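Local coordinates for succinate dehydrogenase (Membrane anchor subunit) (Mycolicibacterium smegmatis, PDB 7D6V), which serves as the membrane anchor of succinate dehydrogenase, holds a two-iron, two-sulfur cluster and probably helps pass electrons to quinone, at residues Ser57-Ala62 / Pro81-Phe86. Numbering follows the deposited sequence.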
ATOM      1  N   SER C  57      45.265  -4.576 -39.060  1.00 18.44           N
ATOM      2  CA  SER C  57      45.144  -5.358 -40.280  1.00 18.44           C
ATOM      3  C   SER C  57      43.970  -6.314 -40.139  1.00 18.44           C
ATOM      4  O   SER C  57      43.399  -6.473 -39.058  1.00 18.44           O
ATOM      5  CB  SER C  57      46.439  -6.114 -40.592  1.00 18.44           C
ATOM      6  OG  SER C  57      46.622  -7.211 -39.719  1.00 18.44           O
ATOM      7  N   ALA C  58      43.613  -6.941 -41.260  1.00 17.85           N
ATOM      8  CA  ALA C  58      42.516  -7.907 -41.340  1.00 17.85           C
ATOM      9  C   ALA C  58      41.191  -7.281 -40.899  1.00 17.85           C
ATOM     10  O   ALA C  58      40.549  -7.719 -39.944  1.00 17.85           O
ATOM     11  CB  ALA C  58      42.831  -9.168 -40.530  1.00 17.85           C
ATOM     12  N   TYR C  59      40.786  -6.244 -41.629  1.00 17.51           N
ATOM     13  CA  TYR C  59      39.564  -5.523 -41.308  1.00 17.51           C
ATOM     14  C   TYR C  59      38.722  -5.170 -42.526  1.00 17.51           C
ATOM     15  O   TYR C  59      37.654  -4.577 -42.359  1.00 17.51           O
ATOM     16  CB  TYR C  59      39.897  -4.234 -40.533  1.00 17.51           C
ATOM     17  CG  TYR C  59      40.802  -3.286 -41.283  1.00 17.51           C
ATOM     18  CD1 TYR C  59      40.279  -2.323 -42.132  1.00 17.51           C
ATOM     19  CD2 TYR C  59      42.178  -3.361 -41.150  1.00 17.51           C
ATOM     20  CE1 TYR C  59      41.097  -1.461 -42.822  1.00 17.51           C
ATOM     21  CE2 TYR C  59      43.006  -2.500 -41.836  1.00 17.51           C
ATOM     22  CZ  TYR C  59      42.459  -1.552 -42.671  1.00 17.51           C
ATOM     23  OH  TYR C  59      43.278  -0.692 -43.359  1.00 17.51           O
ATOM     24  N   TRP C  60      39.157  -5.516 -43.735  1.00 16.55           N
ATOM     25  CA  TRP C  60      38.495  -5.082 -44.956  1.00 16.55           C
ATOM     26  C   TRP C  60      38.550  -6.196 -45.987  1.00 16.55           C
ATOM     27  O   TRP C  60      39.632  -6.708 -46.288  1.00 16.55           O
ATOM     28  CB  TRP C  60      39.164  -3.814 -45.501  1.00 16.55           C
ATOM     29  CG  TRP C  60      38.762  -3.406 -46.886  1.00 16.55           C
ATOM     30  CD1 TRP C  60      39.537  -3.440 -48.003  1.00 16.55           C
ATOM     31  CD2 TRP C  60      37.502  -2.860 -47.288  1.00 16.55           C
ATOM     32  NE1 TRP C  60      38.835  -2.965 -49.080  1.00 16.55           N
ATOM     33  CE2 TRP C  60      37.582  -2.602 -48.668  1.00 16.55           C
ATOM     34  CE3 TRP C  60      36.312  -2.570 -46.619  1.00 16.55           C
ATOM     35  CZ2 TRP C  60      36.520  -2.073 -49.389  1.00 16.55           C
ATOM     36  CZ3 TRP C  60      35.260  -2.045 -47.336  1.00 16.55           C
ATOM     37  CH2 TRP C  60      35.371  -1.800 -48.705  1.00 16.55           C
ATOM     38  N   VAL C  61      37.392  -6.570 -46.524  1.00 16.46           N
ATOM     39  CA  VAL C  61      37.309  -7.485 -47.657  1.00 16.46           C
ATOM     40  C   VAL C  61      37.080  -6.655 -48.910  1.00 16.46           C
ATOM     41  O   VAL C  61      36.036  -6.008 -49.054  1.00 16.46           O
ATOM     42  CB  VAL C  61      36.194  -8.524 -47.472  1.00 16.46           C
ATOM     43  CG1 VAL C  61      36.332  -9.621 -48.505  1.00 16.46           C
ATOM     44  CG2 VAL C  61      36.227  -9.102 -46.078  1.00 16.46           C
ATOM     45  N   ALA C  62      38.052  -6.680 -49.822  1.00 17.21           N
ATOM     46  CA  ALA C  62      37.962  -5.858 -51.022  1.00 17.21           C
ATOM     47  C   ALA C  62      36.870  -6.352 -51.963  1.00 17.21           C
ATOM     48  O   ALA C  62      36.225  -5.548 -52.645  1.00 17.21           O
ATOM     49  CB  ALA C  62      39.311  -5.827 -51.736  1.00 17.21           C
ATOM     50  N   PRO C  81      42.767  -0.006 -49.683  1.00 23.04           N
ATOM     51  CA  PRO C  81      42.048   0.675 -50.767  1.00 23.04           C
ATOM     52  C   PRO C  81      40.561   0.358 -50.741  1.00 23.04           C
ATOM     53  O   PRO C  81      40.156  -0.803 -50.662  1.00 23.04           O
ATOM     54  CB  PRO C  81      42.722   0.129 -52.029  1.00 23.04           C
ATOM     55  CG  PRO C  81      44.087  -0.254 -51.579  1.00 23.04           C
ATOM     56  CD  PRO C  81      43.920  -0.774 -50.182  1.00 23.04           C
ATOM     57  N   GLY C  82      39.747   1.411 -50.814  1.00 20.39           N
ATOM     58  CA  GLY C  82      38.310   1.284 -50.798  1.00 20.39           C
ATOM     59  C   GLY C  82      37.673   1.327 -49.427  1.00 20.39           C
ATOM     60  O   GLY C  82      36.440   1.364 -49.338  1.00 20.39           O
ATOM     61  N   SER C  83      38.467   1.325 -48.355  1.00 20.63           N
ATOM     62  CA  SER C  83      37.910   1.342 -47.010  1.00 20.63           C
ATOM     63  C   SER C  83      37.467   2.728 -46.567  1.00 20.63           C
ATOM     64  O   SER C  83      36.665   2.838 -45.635  1.00 20.63           O
ATOM     65  CB  SER C  83      38.931   0.803 -46.011  1.00 20.63           C
ATOM     66  OG  SER C  83      39.321  -0.512 -46.345  1.00 20.63           O
ATOM     67  N   SER C  84      37.963   3.780 -47.208  1.00 22.44           N
ATOM     68  CA  SER C  84      37.630   5.150 -46.828  1.00 22.44           C
ATOM     69  C   SER C  84      36.381   5.569 -47.590  1.00 22.44           C
ATOM     70  O   SER C  84      36.444   5.918 -48.770  1.00 22.44           O
ATOM     71  CB  SER C  84      38.801   6.083 -47.110  1.00 22.44           C
ATOM     72  OG  SER C  84      39.894   5.772 -46.270  1.00 22.44           O
ATOM     73  N   HIS C  85      35.239   5.532 -46.911  1.00 21.59           N
ATOM     74  CA  HIS C  85      33.970   5.903 -47.514  1.00 21.59           C
ATOM     75  C   HIS C  85      33.649   7.380 -47.369  1.00 21.59           C
ATOM     76  O   HIS C  85      32.739   7.868 -48.046  1.00 21.59           O
ATOM     77  CB  HIS C  85      32.845   5.064 -46.908  1.00 21.59           C
ATOM     78  CG  HIS C  85      33.054   3.592 -47.063  1.00 21.59           C
ATOM     79  ND1 HIS C  85      32.606   2.673 -46.140  1.00 21.59           N
ATOM     80  CD2 HIS C  85      33.673   2.882 -48.032  1.00 21.59           C
ATOM     81  CE1 HIS C  85      32.938   1.457 -46.538  1.00 21.59           C
ATOM     82  NE2 HIS C  85      33.586   1.557 -47.684  1.00 21.59           N
ATOM     83  N   PHE C  86      34.370   8.099 -46.513  1.00 22.18           N
ATOM     84  CA  PHE C  86      34.180   9.529 -46.320  1.00 22.18           C
ATOM     85  C   PHE C  86      35.467  10.295 -46.597  1.00 22.18           C
ATOM     86  O   PHE C  86      35.707  11.354 -46.015  1.00 22.18           O
ATOM     87  CB  PHE C  86      33.667   9.817 -44.911  1.00 22.18           C
ATOM     88  CG  PHE C  86      32.587   8.880 -44.464  1.00 22.18           C
ATOM     89  CD1 PHE C  86      32.885   7.789 -43.670  1.00 22.18           C
ATOM     90  CD2 PHE C  86      31.276   9.078 -44.852  1.00 22.18           C
ATOM     91  CE1 PHE C  86      31.894   6.920 -43.266  1.00 22.18           C
ATOM     92  CE2 PHE C  86      30.283   8.211 -44.450  1.00 22.18           C
ATOM     93  CZ  PHE C  86      30.593   7.133 -43.656  1.00 22.18           C
TER
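An indole face packed against a turn of the chain makes this contact: W60, on the first strand of the small antiparallel hairpin 60-61/66-67, lies against P81-S83 in the long loop before helix 104-112. The centre of the contact lies about 22 Å from the centre of the chain. A chi1 of 169° turns the indole of W60 away from its own backbone N and toward the loop. S83 takes one face of it: OG stands over the five-membered ring, 3.0 Å from W60 CG, while S83 CA sits almost on the normal of the six-membered ring, 4.1 Å from its centroid, in a CH-pi contact. The carbonyl carbon of G82 lies over the same face nearer the rim, and G82 O is 3.4 Å from W60 CH2. At the pyrrole end W60 NE1 comes 3.0 Å from P81 O, so backbone carbonyls meet both rings of the indole. The backbone angles of P81 and G82 match the two central positions of a type II beta turn, G82 having the positive phi (90°) that suits a residue without a side chain. S83 OG, hydrogen-bonded to A80 O, ties back across this turn and is thereby held above the indole. The ring of Y59, one residue earlier, also comes near S83: CE1 is 4.1 Å from S83 OG, while the Y59 hydroxyl bonds A80 N and the ring stacks on Y71. H85 meets the six-membered ring of W60 obliquely, the planes at 63°, its own edge toward W60 CH2, with H85 NE2 3.9 Å from that atom. H85 ND1 makes a weak hydrogen bond to D172 of helix 155-175, linking the loop to that helix, and A58 and V61 touch helix 240-264.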